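Local coordinates for protein L-hydantoinase (Arthrobacter aurescens, PDB 1GKR) that hydrolyses cyclic amides such as 5-substituted hydantoins with two zinc ions per subunit, preferring aryl to alkyl derivatives and choosing its enantiomer according to the substrate, at residues A[4-9]-A[45-50]; A[19-24]-A[34-39]; A[59-64]-A[309-314]; A[85-90]-A[336-341]; A[192-197]-A[209-214]. All coordinates share one frame; numbering follows the deposited sequence.

How the contacts relate
The five contacts run from the small beta domain through the metal centre to the helical far end of the subunit. Contacts 1 and 2 touch, their centres about 9 Å apart: strands 2-7 and 16-25 are neighbours, and the loop closed by contact 2 is nested inside that of contact 1. Contact 3 holds three ligands of one zinc ion, about 30 Å from contact 1 between centres. Contact 4 touches it, centres about 8 Å apart, joined by a hydrogen bond between Gly337 N and His313 ND1. Contact 5 lies about 25 Å from contact 3, centre to centre, and about 52 Å from contact 1, beyond the chain's centre.

Contact 1 of 5, residues A[4-9]-A[45-50]; sequences VIVKNC and IDAGGK
Asn8 and Asp46 meet side chain to side chain. Asn8 ND2 gives a nearly straight bond to Asp46 OD1 at 2.9 Å, within its own amide plane but from above the carboxylate plane. A second donor grips that oxygen: Gly48 N reaches Asp46 OD1 at 2.6 Å on the anti side, which makes an Asx turn. The Asp46 side chain swings opposite its own amide nitrogen (chi1 -166°), and this brings the carboxylate back towards Lys7, whose NZ stands 3.6 Å from Asp46 OD2 in a long salt bridge.

Behind these polar groups the backbones pair in parallel, Val6 beside Ile45 and Lys7 beside Asp46. Ile45 N bonds to Ile5 O, Lys7 N to Ile45 O at 2.8 Å, and Ala47 N to Lys7 O. Where the strands end, Gly49 N reaches Asn8 O at 2.7 Å on a bent path (135°), inside a type I' turn from Ala47 to Lys50.

The opposite face is apolar. Val6 CG1 lies 4.2 Å from Ile45 CB, Val4 CG2 touches Ile45 CG1, and Cys9 SG flanks Ala47 CB. Further out, Leu389 and Ile391 of strand 389-393 and Val52 pack on this face. The strands thus belong to the small beta domain built from both ends of the chain, consistent with the beta-sandwich beside the TIM barrel in hydantoinases.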
# COMPACT_ATOMS: atom_id res chain seq x y z
N VAL A 4 -24.77 21.14 43.61
CA VAL A 4 -25.25 19.76 43.55
C VAL A 4 -24.10 18.77 43.59
O VAL A 4 -22.99 19.06 43.13
CB VAL A 4 -26.11 19.51 42.28
CG1 VAL A 4 -25.38 20.00 41.07
CG2 VAL A 4 -26.41 18.02 42.12
N ILE A 5 -24.37 17.60 44.16
CA ILE A 5 -23.40 16.53 44.25
C ILE A 5 -24.05 15.26 43.73
O ILE A 5 -25.13 14.87 44.17
CB ILE A 5 -22.96 16.28 45.71
CG1 ILE A 5 -21.99 17.37 46.15
CG2 ILE A 5 -22.28 14.92 45.84
CD1 ILE A 5 -21.53 17.20 47.58
N VAL A 6 -23.39 14.63 42.76
CA VAL A 6 -23.89 13.39 42.21
C VAL A 6 -22.94 12.37 42.81
O VAL A 6 -21.75 12.38 42.50
CB VAL A 6 -23.76 13.34 40.68
CG1 VAL A 6 -24.47 12.12 40.14
CG2 VAL A 6 -24.31 14.61 40.06
N LYS A 7 -23.44 11.52 43.70
CA LYS A 7 -22.54 10.56 44.30
C LYS A 7 -22.73 9.11 43.93
O LYS A 7 -23.79 8.71 43.44
CB LYS A 7 -22.52 10.73 45.82
CG LYS A 7 -23.84 10.80 46.52
CD LYS A 7 -23.58 11.37 47.92
CE LYS A 7 -24.75 11.12 48.86
NZ LYS A 7 -25.05 9.65 49.05
N ASN A 8 -21.66 8.34 44.15
CA ASN A 8 -21.61 6.92 43.84
C ASN A 8 -21.73 6.74 42.35
O ASN A 8 -22.57 5.99 41.85
CB ASN A 8 -22.74 6.18 44.55
CG ASN A 8 -22.72 6.43 46.03
OD1 ASN A 8 -21.67 6.29 46.68
ND2 ASN A 8 -23.87 6.80 46.59
N CYS A 9 -20.88 7.46 41.63
CA CYS A 9 -20.88 7.39 40.18
C CYS A 9 -19.83 6.41 39.75
O CYS A 9 -18.78 6.31 40.37
CB CYS A 9 -20.51 8.73 39.56
SG CYS A 9 -21.53 10.11 39.97
N ILE A 45 -27.76 14.05 44.37
CA ILE A 45 -28.24 13.00 43.51
C ILE A 45 -27.42 11.75 43.80
O ILE A 45 -26.19 11.80 43.80
CB ILE A 45 -28.04 13.33 42.02
CG1 ILE A 45 -28.56 14.73 41.69
CG2 ILE A 45 -28.72 12.27 41.18
CD1 ILE A 45 -30.04 14.79 41.55
N ASP A 46 -28.09 10.64 44.05
CA ASP A 46 -27.36 9.40 44.31
C ASP A 46 -27.47 8.55 43.06
O ASP A 46 -28.56 8.12 42.70
CB ASP A 46 -27.99 8.65 45.47
CG ASP A 46 -27.08 7.54 46.01
OD1 ASP A 46 -26.39 6.87 45.20
OD2 ASP A 46 -27.06 7.35 47.24
N ALA A 47 -26.34 8.30 42.41
CA ALA A 47 -26.34 7.49 41.20
C ALA A 47 -26.46 6.01 41.57
O ALA A 47 -26.74 5.16 40.72
CB ALA A 47 -25.06 7.73 40.39
N GLY A 48 -26.24 5.71 42.85
CA GLY A 48 -26.34 4.35 43.33
C GLY A 48 -25.42 3.38 42.63
O GLY A 48 -25.73 2.19 42.52
N GLY A 49 -24.29 3.88 42.13
CA GLY A 49 -23.35 3.02 41.46
C GLY A 49 -23.62 2.74 39.99
O GLY A 49 -22.99 1.86 39.40
N LYS A 50 -24.56 3.47 39.39
CA LYS A 50 -24.83 3.25 37.97
C LYS A 50 -23.76 3.99 37.18
O LYS A 50 -23.03 4.82 37.72
CB LYS A 50 -26.21 3.79 37.58
CG LYS A 50 -27.35 3.17 38.35
CD LYS A 50 -28.68 3.37 37.64
CE LYS A 50 -29.84 3.26 38.61
NZ LYS A 50 -29.76 4.38 39.60

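Contact 2 of 5, residues A[19-24]-A[34-39]; sequences EADILV and ADTSDV
Thr36 presses its methyl CG2 against segment 19-24, meeting Leu23 tip to tip, with CG2 3.7 Å from Leu23 CD2. The same methyl also rests 3.7 Å from Asp21 CB, so it touches two side chains that point the same way from the strand. The torsion that puts the methyl there (chi1 52°) leaves the hydroxyl between the backbone N and the carbonyl carbon, turned to the carboxylate next door. Thr36 OG1 donates to Asp21 OD2 at 2.7 Å, arriving on the anti side of that oxygen and 19° out of the carboxylate plane.

Asp21 is buried, and both its oxygens are used: OD1 takes the backbone N-H of Asn8. Such an arrangement fixes the rotation of the carboxylate and would help to keep a buried negative charge acceptable.

A little further along, Val39 CG2 comes within 4.1 Å of Leu23 CD1, the branches set roughly perpendicular. The loop has some bracing of its own, for Ser37 OG donates to Asp35 OD2 at 3.0 Å, on the syn lone pair. At the other end a water donates to Ala34 O at 3.2 Å and, weakly, to Glu19 O.

Strand 16-25 runs between strands 2-7 and 28-33, and the 34-39 loop leaves the latter to fold back over the Asp21 and Leu23 side. Ile5 of strand 2-7 packs on both Leu23 and Val39; Val383 of a second subunit packs on Ala20 and Ala34.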
# COMPACT_ATOMS: atom_id res chain seq x y z
N GLU A 19 -14.38 5.20 40.03
CA GLU A 19 -15.43 5.38 41.03
C GLU A 19 -15.25 6.64 41.85
O GLU A 19 -14.31 6.74 42.63
CB GLU A 19 -15.46 4.18 41.96
CG GLU A 19 -15.72 2.89 41.23
CD GLU A 19 -15.63 1.69 42.15
OE1 GLU A 19 -14.50 1.35 42.57
OE2 GLU A 19 -16.68 1.09 42.45
N ALA A 20 -16.17 7.60 41.69
CA ALA A 20 -16.08 8.84 42.44
C ALA A 20 -17.38 9.61 42.51
O ALA A 20 -18.42 9.15 42.03
CB ALA A 20 -15.01 9.72 41.85
N ASP A 21 -17.32 10.78 43.13
CA ASP A 21 -18.48 11.65 43.24
C ASP A 21 -18.15 12.95 42.52
O ASP A 21 -16.99 13.40 42.51
CB ASP A 21 -18.79 11.96 44.71
CG ASP A 21 -19.22 10.74 45.49
OD1 ASP A 21 -19.47 9.68 44.88
OD2 ASP A 21 -19.33 10.86 46.74
N ILE A 22 -19.18 13.56 41.93
CA ILE A 22 -19.00 14.80 41.20
C ILE A 22 -19.65 15.95 41.94
O ILE A 22 -20.82 15.89 42.31
CB ILE A 22 -19.59 14.71 39.78
CG1 ILE A 22 -18.94 13.54 39.05
CG2 ILE A 22 -19.34 15.99 39.02
CD1 ILE A 22 -19.60 13.20 37.76
N LEU A 23 -18.85 16.99 42.17
CA LEU A 23 -19.29 18.19 42.87
C LEU A 23 -19.39 19.27 41.81
O LEU A 23 -18.40 19.59 41.14
CB LEU A 23 -18.24 18.66 43.89
CG LEU A 23 -17.68 17.76 44.99
CD1 LEU A 23 -18.62 17.75 46.17
CD2 LEU A 23 -17.43 16.37 44.45
N VAL A 24 -20.59 19.83 41.66
CA VAL A 24 -20.78 20.87 40.68
C VAL A 24 -21.18 22.20 41.30
O VAL A 24 -21.96 22.26 42.26
CB VAL A 24 -21.80 20.43 39.58
CG1 VAL A 24 -22.48 19.17 40.00
CG2 VAL A 24 -22.80 21.53 39.29
N ALA A 34 -13.13 10.95 45.78
CA ALA A 34 -13.44 9.59 46.20
C ALA A 34 -14.53 9.54 47.25
O ALA A 34 -15.32 8.60 47.28
CB ALA A 34 -12.17 8.93 46.72
N ASP A 35 -14.59 10.55 48.10
CA ASP A 35 -15.58 10.58 49.17
C ASP A 35 -16.05 12.00 49.48
O ASP A 35 -15.22 12.91 49.64
CB ASP A 35 -14.99 9.91 50.41
CG ASP A 35 -15.88 10.05 51.63
OD1 ASP A 35 -15.72 11.05 52.37
OD2 ASP A 35 -16.73 9.15 51.84
N THR A 36 -17.37 12.19 49.56
CA THR A 36 -17.93 13.51 49.86
C THR A 36 -18.74 13.54 51.16
O THR A 36 -19.51 14.47 51.41
CB THR A 36 -18.83 14.01 48.69
OG1 THR A 36 -19.80 13.01 48.35
CG2 THR A 36 -17.99 14.32 47.47
N SER A 37 -18.54 12.52 52.00
CA SER A 37 -19.22 12.40 53.29
C SER A 37 -19.48 13.69 54.04
O SER A 37 -20.57 13.88 54.60
CB SER A 37 -18.43 11.47 54.22
OG SER A 37 -18.65 10.12 53.89
N ASP A 38 -18.51 14.59 54.05
CA ASP A 38 -18.71 15.82 54.79
C ASP A 38 -18.66 17.13 54.02
O ASP A 38 -17.91 18.04 54.38
CB ASP A 38 -17.74 15.87 55.96
CG ASP A 38 -18.07 14.82 57.02
OD1 ASP A 38 -19.19 14.88 57.59
OD2 ASP A 38 -17.21 13.94 57.27
N VAL A 39 -19.47 17.23 52.97
CA VAL A 39 -19.55 18.46 52.19
C VAL A 39 -21.02 18.75 52.01
O VAL A 39 -21.84 17.83 51.91
CB VAL A 39 -18.89 18.32 50.79
CG1 VAL A 39 -17.39 18.26 50.92
CG2 VAL A 39 -19.40 17.08 50.11
O HOH W 1 -14.95 5.85 45.76

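Contact 3 of 5, residues A[59-64]-A[309-314]; sequences EHVHII and LGSDHG. With ZN (zinc ion), chain F.
His60, His62 and Asp312 converge on one zinc ion, which is 2.1 Å from each of His60 NE2, His62 NE2 and Asp312 OD1. A water 2.5 Å from the zinc donates to Asp312 OD2, and the carbamate of Lys147, which bridges to the second zinc, completes the site. His183 and His239 bind that second ion.

His60 and Asp312 run side by side, both with CG anti to the backbone N (chi1 -163° and -167°). Asp312 CB therefore sits over the face of the His60 ring, 3.8 Å from its centroid, while OD1 reaches round to the metal. The same OD1 lies at the edge of the His62 ring. At the ring's other nitrogen, His60 ND1 is hydrogen-bonded to Glu262 OE1, which helps to fix the ring's rotation.

The backbones add His62 N to His313 O at 2.8 Å and a weak bond from Asp312 N to His60 O. Ser311 OG, itself bonded to Asp58, accepts from His313 N in an ST turn.

Strand 51-62 ends here beside the short strand 313-314. Strand 87-92 packs against Val61 and Ile63, and helix 357-372 against Glu59 and Leu309.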
# COMPACT_ATOMS: atom_id res chain seq x y z
N GLU A 59 -22.90 16.01 16.55
CA GLU A 59 -22.42 16.95 15.53
C GLU A 59 -23.24 16.94 14.25
O GLU A 59 -22.97 17.72 13.34
CB GLU A 59 -20.98 16.60 15.14
CG GLU A 59 -20.89 15.23 14.48
CD GLU A 59 -19.48 14.78 14.17
OE1 GLU A 59 -18.53 15.30 14.80
OE2 GLU A 59 -19.31 13.89 13.31
N HIS A 60 -24.23 16.06 14.17
CA HIS A 60 -25.00 15.98 12.95
C HIS A 60 -26.52 16.02 13.16
O HIS A 60 -27.19 14.99 13.10
CB HIS A 60 -24.60 14.72 12.20
CG HIS A 60 -25.00 14.72 10.76
ND1 HIS A 60 -24.35 13.97 9.80
CD2 HIS A 60 -26.00 15.38 10.12
CE1 HIS A 60 -24.93 14.18 8.63
NE2 HIS A 60 -25.93 15.02 8.80
N VAL A 61 -27.04 17.22 13.36
CA VAL A 61 -28.45 17.40 13.61
C VAL A 61 -29.13 18.32 12.60
O VAL A 61 -28.59 19.38 12.23
CB VAL A 61 -28.65 17.94 15.04
CG1 VAL A 61 -30.14 18.06 15.38
CG2 VAL A 61 -27.95 17.04 16.02
N HIS A 62 -30.30 17.90 12.13
CA HIS A 62 -31.10 18.67 11.19
C HIS A 62 -32.50 18.94 11.78
O HIS A 62 -33.49 18.34 11.33
CB HIS A 62 -31.31 17.93 9.87
CG HIS A 62 -30.05 17.63 9.13
ND1 HIS A 62 -29.36 18.58 8.41
CD2 HIS A 62 -29.39 16.46 8.94
CE1 HIS A 62 -28.34 18.01 7.79
NE2 HIS A 62 -28.33 16.72 8.10
N ILE A 63 -32.59 19.79 12.79
CA ILE A 63 -33.90 20.10 13.34
C ILE A 63 -34.55 20.99 12.28
O ILE A 63 -35.77 20.99 12.14
CB ILE A 63 -33.79 20.86 14.67
CG1 ILE A 63 -33.30 19.90 15.76
CG2 ILE A 63 -35.15 21.45 15.05
CD1 ILE A 63 -33.04 20.56 17.09
N ILE A 64 -33.71 21.70 11.52
CA ILE A 64 -34.13 22.58 10.43
C ILE A 64 -34.75 23.88 10.90
O ILE A 64 -34.13 24.93 10.77
CB ILE A 64 -35.14 21.90 9.49
CG1 ILE A 64 -34.64 20.51 9.07
CG2 ILE A 64 -35.37 22.80 8.28
CD1 ILE A 64 -33.68 20.52 7.91
N LEU A 309 -19.78 9.45 15.95
CA LEU A 309 -21.11 8.95 15.63
C LEU A 309 -22.04 10.16 15.67
O LEU A 309 -21.99 10.98 16.60
CB LEU A 309 -21.51 7.90 16.66
CG LEU A 309 -21.70 6.46 16.19
CD1 LEU A 309 -20.67 6.09 15.15
CD2 LEU A 309 -21.62 5.52 17.39
N GLY A 310 -22.85 10.31 14.63
CA GLY A 310 -23.79 11.43 14.57
C GLY A 310 -25.12 10.85 14.15
O GLY A 310 -25.14 9.93 13.33
N SER A 311 -26.22 11.36 14.68
CA SER A 311 -27.52 10.79 14.34
C SER A 311 -28.04 11.12 12.94
O SER A 311 -28.65 10.27 12.28
CB SER A 311 -28.56 11.26 15.36
OG SER A 311 -28.69 12.66 15.29
N ASP A 312 -27.78 12.34 12.49
CA ASP A 312 -28.28 12.81 11.21
C ASP A 312 -29.82 12.86 11.33
O ASP A 312 -30.57 12.55 10.40
CB ASP A 312 -27.85 11.92 10.05
CG ASP A 312 -28.11 12.59 8.70
OD1 ASP A 312 -28.14 13.84 8.65
OD2 ASP A 312 -28.28 11.88 7.68
N HIS A 313 -30.27 13.23 12.53
CA HIS A 313 -31.68 13.40 12.86
C HIS A 313 -32.25 14.43 11.88
O HIS A 313 -31.73 15.54 11.75
CB HIS A 313 -31.79 13.92 14.29
CG HIS A 313 -33.17 14.34 14.69
ND1 HIS A 313 -34.08 13.48 15.24
CD2 HIS A 313 -33.78 15.55 14.62
CE1 HIS A 313 -35.20 14.13 15.51
NE2 HIS A 313 -35.04 15.39 15.15
N GLY A 314 -33.33 14.08 11.20
CA GLY A 314 -33.92 15.00 10.26
C GLY A 314 -35.30 14.53 9.85
O GLY A 314 -35.45 13.43 9.31
ZN ZN F . -27.29 15.11 7.17
O HOH W 2 -21.42 13.64 17.28
O HOH W 3 -28.24 13.64 5.39

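Contact 4 of 5, residues A[85-90]-A[336-341]; sequences GGITTI and LGLETS
Ile87 CD1 meets Leu338 CD1 at 3.6 Å, the two side chains crossing at about a right angle. Ile87 has CG1 anti to its carbonyl carbon (chi1 -63°) and an extended end, which carries CD1 across to the loop, where it also lies 3.7 Å from Leu338 O. Ala82 of helix 75-85 touches both side chains, and Val56 and Asp58 of strand 51-62 pack on Ile87.

Backbone packing joins the other ends. Gly85 CA approaches Leu338 O to 3.9 Å, so the bare CA lies against the loop carbonyl. Its neighbour Gly86 closes the helix in a Schellman motif, with positive phi, before the chain enters strand 87-92.

Polar linkage runs through water. One molecule donates to Gly85 O at 2.8 Å and to Leu338 O at 3.2 Å, bridging two carbonyls that could not bond each other directly. Within the loop, Gly337 O accepts from both Thr340 N and Ser341 N, while Glu339 OE1 bonds to Ser81 OG of helix 75-85.

The chemistry is thus mainly apolar, with carbonyls reconciled by a shared water: a close join of helix end, barrel strand and loop next to the zinc-binding segments.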
# COMPACT_ATOMS: atom_id res chain seq x y z
N GLY A 85 -33.08 11.77 25.14
CA GLY A 85 -32.15 10.86 24.50
C GLY A 85 -30.73 10.96 25.05
O GLY A 85 -29.85 10.23 24.63
N GLY A 86 -30.51 11.88 25.99
CA GLY A 86 -29.18 12.03 26.57
C GLY A 86 -28.22 12.89 25.76
O GLY A 86 -27.03 12.94 26.08
N ILE A 87 -28.72 13.56 24.73
CA ILE A 87 -27.88 14.42 23.90
C ILE A 87 -27.96 15.83 24.46
O ILE A 87 -28.95 16.54 24.27
CB ILE A 87 -28.35 14.37 22.43
CG1 ILE A 87 -28.17 12.95 21.90
CG2 ILE A 87 -27.58 15.38 21.57
CD1 ILE A 87 -28.60 12.78 20.47
N THR A 88 -26.91 16.24 25.16
CA THR A 88 -26.88 17.55 25.80
C THR A 88 -26.43 18.72 24.94
O THR A 88 -26.70 19.87 25.27
CB THR A 88 -26.04 17.47 27.06
OG1 THR A 88 -24.76 16.91 26.74
CG2 THR A 88 -26.75 16.57 28.08
N THR A 89 -25.69 18.47 23.87
CA THR A 89 -25.36 19.58 22.98
C THR A 89 -25.39 19.09 21.53
O THR A 89 -24.93 17.99 21.20
CB THR A 89 -24.01 20.32 23.31
OG1 THR A 89 -23.06 20.08 22.28
CG2 THR A 89 -23.45 19.90 24.63
N ILE A 90 -26.01 19.91 20.68
CA ILE A 90 -26.17 19.59 19.28
C ILE A 90 -25.50 20.66 18.43
O ILE A 90 -25.27 21.79 18.88
CB ILE A 90 -27.68 19.55 18.87
CG1 ILE A 90 -28.29 20.95 19.02
CG2 ILE A 90 -28.44 18.60 19.76
CD1 ILE A 90 -29.70 21.05 18.54
N LEU A 336 -35.43 10.25 11.80
CA LEU A 336 -35.27 10.91 13.09
C LEU A 336 -34.29 10.03 13.85
O LEU A 336 -34.16 8.85 13.54
CB LEU A 336 -36.60 10.97 13.84
CG LEU A 336 -37.71 11.75 13.14
CD1 LEU A 336 -38.96 11.75 13.98
CD2 LEU A 336 -37.27 13.18 12.92
N GLY A 337 -33.58 10.59 14.83
CA GLY A 337 -32.63 9.79 15.57
C GLY A 337 -32.20 10.38 16.89
O GLY A 337 -31.49 9.74 17.67
N LEU A 338 -32.63 11.60 17.15
CA LEU A 338 -32.27 12.28 18.38
C LEU A 338 -32.71 11.55 19.64
O LEU A 338 -32.06 11.63 20.68
CB LEU A 338 -32.89 13.67 18.36
CG LEU A 338 -31.97 14.85 18.56
CD1 LEU A 338 -30.58 14.55 18.06
CD2 LEU A 338 -32.57 16.04 17.81
N GLU A 339 -33.83 10.84 19.55
CA GLU A 339 -34.35 10.15 20.72
C GLU A 339 -33.93 8.69 20.81
O GLU A 339 -34.04 8.08 21.87
CB GLU A 339 -35.88 10.27 20.72
CG GLU A 339 -36.48 10.43 22.10
CD GLU A 339 -37.95 10.79 22.06
OE1 GLU A 339 -38.29 11.79 21.40
OE2 GLU A 339 -38.76 10.07 22.68
N THR A 340 -33.43 8.14 19.71
CA THR A 340 -33.02 6.74 19.66
C THR A 340 -31.52 6.45 19.50
O THR A 340 -31.10 5.29 19.56
CB THR A 340 -33.74 6.03 18.52
OG1 THR A 340 -33.48 6.72 17.30
CG2 THR A 340 -35.22 6.03 18.77
N SER A 341 -30.71 7.49 19.30
CA SER A 341 -29.29 7.30 19.10
C SER A 341 -28.54 6.59 20.23
O SER A 341 -27.93 5.54 20.00
CB SER A 341 -28.63 8.63 18.82
OG SER A 341 -27.30 8.41 18.48
O HOH W 4 -30.02 9.54 21.90

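Contact 5 of 5, residues A[192-197]-A[209-214]; sequences ALQKQI and EASQPV
Helix 187-199 passes close to the last turn of helix 205-211, and Leu193 CA comes within 5.1 Å of Ser211 CA. The first segment is regular, with Ile197 N bonded to Leu193 O at 2.8 Å. The second unwinds: Gln212 N still reaches back to Glu209 O, but Gln212 leaves the helix, and Pro213 takes the N-cap position of helix 214-231.

Leu193 and Ile197, one turn apart, supply the apolar side. The CD1 branch of Leu193 abuts the CD corner of the Pro213 ring at 3.5 Å, while its CB rests on Ser211 O. With chi1 -74° and the chain straight beyond it, Ile197 lays CD1 alongside the backbone of the helix turn, 3.7 Å from Ala210 CB and 3.8 Å from Ser211 CB. Trp329 from a loop packs against both Ile197 and Ser211.

Gln194 flanks this patch, its CG 4.1 Å from Ser211 CB. Extended beyond CG, it carries OE1 to a water at 2.7 Å. That water also lies near Ser211 OG and 2.9 Å from Gln212 OE1, so it gathers oxygens from both segments.

Helix 187-199 also meets a third subunit, where Phe167 of that chain packs on Leu193 and Gln171 of that chain is hydrogen-bonded to Gln196. The contact therefore combines aliphatic packing on a helix end with a water-mediated amide link at its border; the polar link between the segments runs through the water, while Gln212 NE2 and Ser211 OG have further hydrogen-bond partners in Glu185 and Tyr208 O.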
# COMPACT_ATOMS: atom_id res chain seq x y z
N ALA A 192 -27.04 9.35 -13.44
CA ALA A 192 -26.95 8.38 -14.53
C ALA A 192 -27.53 7.04 -14.12
O ALA A 192 -28.33 6.45 -14.84
CB ALA A 192 -25.51 8.21 -14.98
N LEU A 193 -27.12 6.55 -12.95
CA LEU A 193 -27.63 5.28 -12.49
C LEU A 193 -29.15 5.33 -12.24
O LEU A 193 -29.85 4.36 -12.52
CB LEU A 193 -26.90 4.87 -11.21
CG LEU A 193 -25.43 4.54 -11.45
CD1 LEU A 193 -24.77 4.27 -10.12
CD2 LEU A 193 -25.32 3.34 -12.37
N GLN A 194 -29.66 6.45 -11.74
CA GLN A 194 -31.09 6.56 -11.50
C GLN A 194 -31.86 6.33 -12.78
O GLN A 194 -32.86 5.61 -12.79
CB GLN A 194 -31.45 7.94 -10.97
CG GLN A 194 -31.51 8.03 -9.47
CD GLN A 194 -31.71 9.46 -9.01
OE1 GLN A 194 -31.81 9.71 -7.82
NE2 GLN A 194 -31.76 10.39 -9.95
N LYS A 195 -31.40 6.97 -13.86
CA LYS A 195 -32.05 6.83 -15.15
C LYS A 195 -32.00 5.40 -15.62
O LYS A 195 -33.02 4.86 -16.02
CB LYS A 195 -31.41 7.76 -16.19
CG LYS A 195 -31.64 9.22 -15.88
CD LYS A 195 -31.39 10.14 -17.08
CE LYS A 195 -31.76 11.60 -16.74
NZ LYS A 195 -31.75 12.55 -17.91
N GLN A 196 -30.84 4.77 -15.56
CA GLN A 196 -30.74 3.39 -16.00
C GLN A 196 -31.70 2.51 -15.20
O GLN A 196 -32.49 1.77 -15.77
CB GLN A 196 -29.31 2.84 -15.85
CG GLN A 196 -28.21 3.71 -16.45
CD GLN A 196 -26.89 2.96 -16.62
OE1 GLN A 196 -26.57 2.05 -15.85
NE2 GLN A 196 -26.11 3.36 -17.63
N ILE A 197 -31.62 2.61 -13.87
CA ILE A 197 -32.47 1.82 -12.98
C ILE A 197 -33.96 2.09 -13.12
O ILE A 197 -34.76 1.16 -13.12
CB ILE A 197 -32.03 1.99 -11.51
CG1 ILE A 197 -30.72 1.24 -11.28
CG2 ILE A 197 -33.09 1.47 -10.56
CD1 ILE A 197 -30.08 1.50 -9.95
N GLU A 209 -30.93 1.68 -3.33
CA GLU A 209 -29.56 1.40 -2.90
C GLU A 209 -28.63 1.27 -4.11
O GLU A 209 -27.51 1.80 -4.11
CB GLU A 209 -29.54 0.11 -2.07
CG GLU A 209 -28.27 -0.15 -1.24
CD GLU A 209 -27.11 -0.77 -2.03
OE1 GLU A 209 -27.37 -1.54 -2.99
OE2 GLU A 209 -25.95 -0.51 -1.67
N ALA A 210 -29.09 0.56 -5.14
CA ALA A 210 -28.28 0.35 -6.32
C ALA A 210 -28.01 1.62 -7.10
O ALA A 210 -27.02 1.70 -7.83
CB ALA A 210 -28.92 -0.66 -7.23
N SER A 211 -28.89 2.62 -6.97
CA SER A 211 -28.72 3.87 -7.70
C SER A 211 -27.64 4.76 -7.07
O SER A 211 -27.17 5.71 -7.70
CB SER A 211 -30.06 4.63 -7.79
OG SER A 211 -30.49 5.13 -6.53
N GLN A 212 -27.25 4.45 -5.84
CA GLN A 212 -26.21 5.20 -5.15
C GLN A 212 -25.29 4.17 -4.50
O GLN A 212 -25.14 4.15 -3.29
CB GLN A 212 -26.82 6.10 -4.09
CG GLN A 212 -27.92 7.01 -4.63
CD GLN A 212 -28.39 8.07 -3.63
OE1 GLN A 212 -29.44 8.67 -3.81
NE2 GLN A 212 -27.60 8.31 -2.59
N PRO A 213 -24.68 3.29 -5.31
CA PRO A 213 -23.77 2.23 -4.86
C PRO A 213 -22.55 2.69 -4.08
O PRO A 213 -22.23 3.88 -4.07
CB PRO A 213 -23.40 1.51 -6.16
CG PRO A 213 -23.46 2.60 -7.16
CD PRO A 213 -24.71 3.35 -6.78
N VAL A 214 -21.87 1.75 -3.43
CA VAL A 214 -20.70 2.11 -2.65
C VAL A 214 -19.56 2.66 -3.50
O VAL A 214 -18.86 3.57 -3.07
CB VAL A 214 -20.14 0.92 -1.80
CG1 VAL A 214 -21.25 0.22 -1.08
CG2 VAL A 214 -19.41 -0.03 -2.67
O HOH W 5 -31.30 7.92 -5.87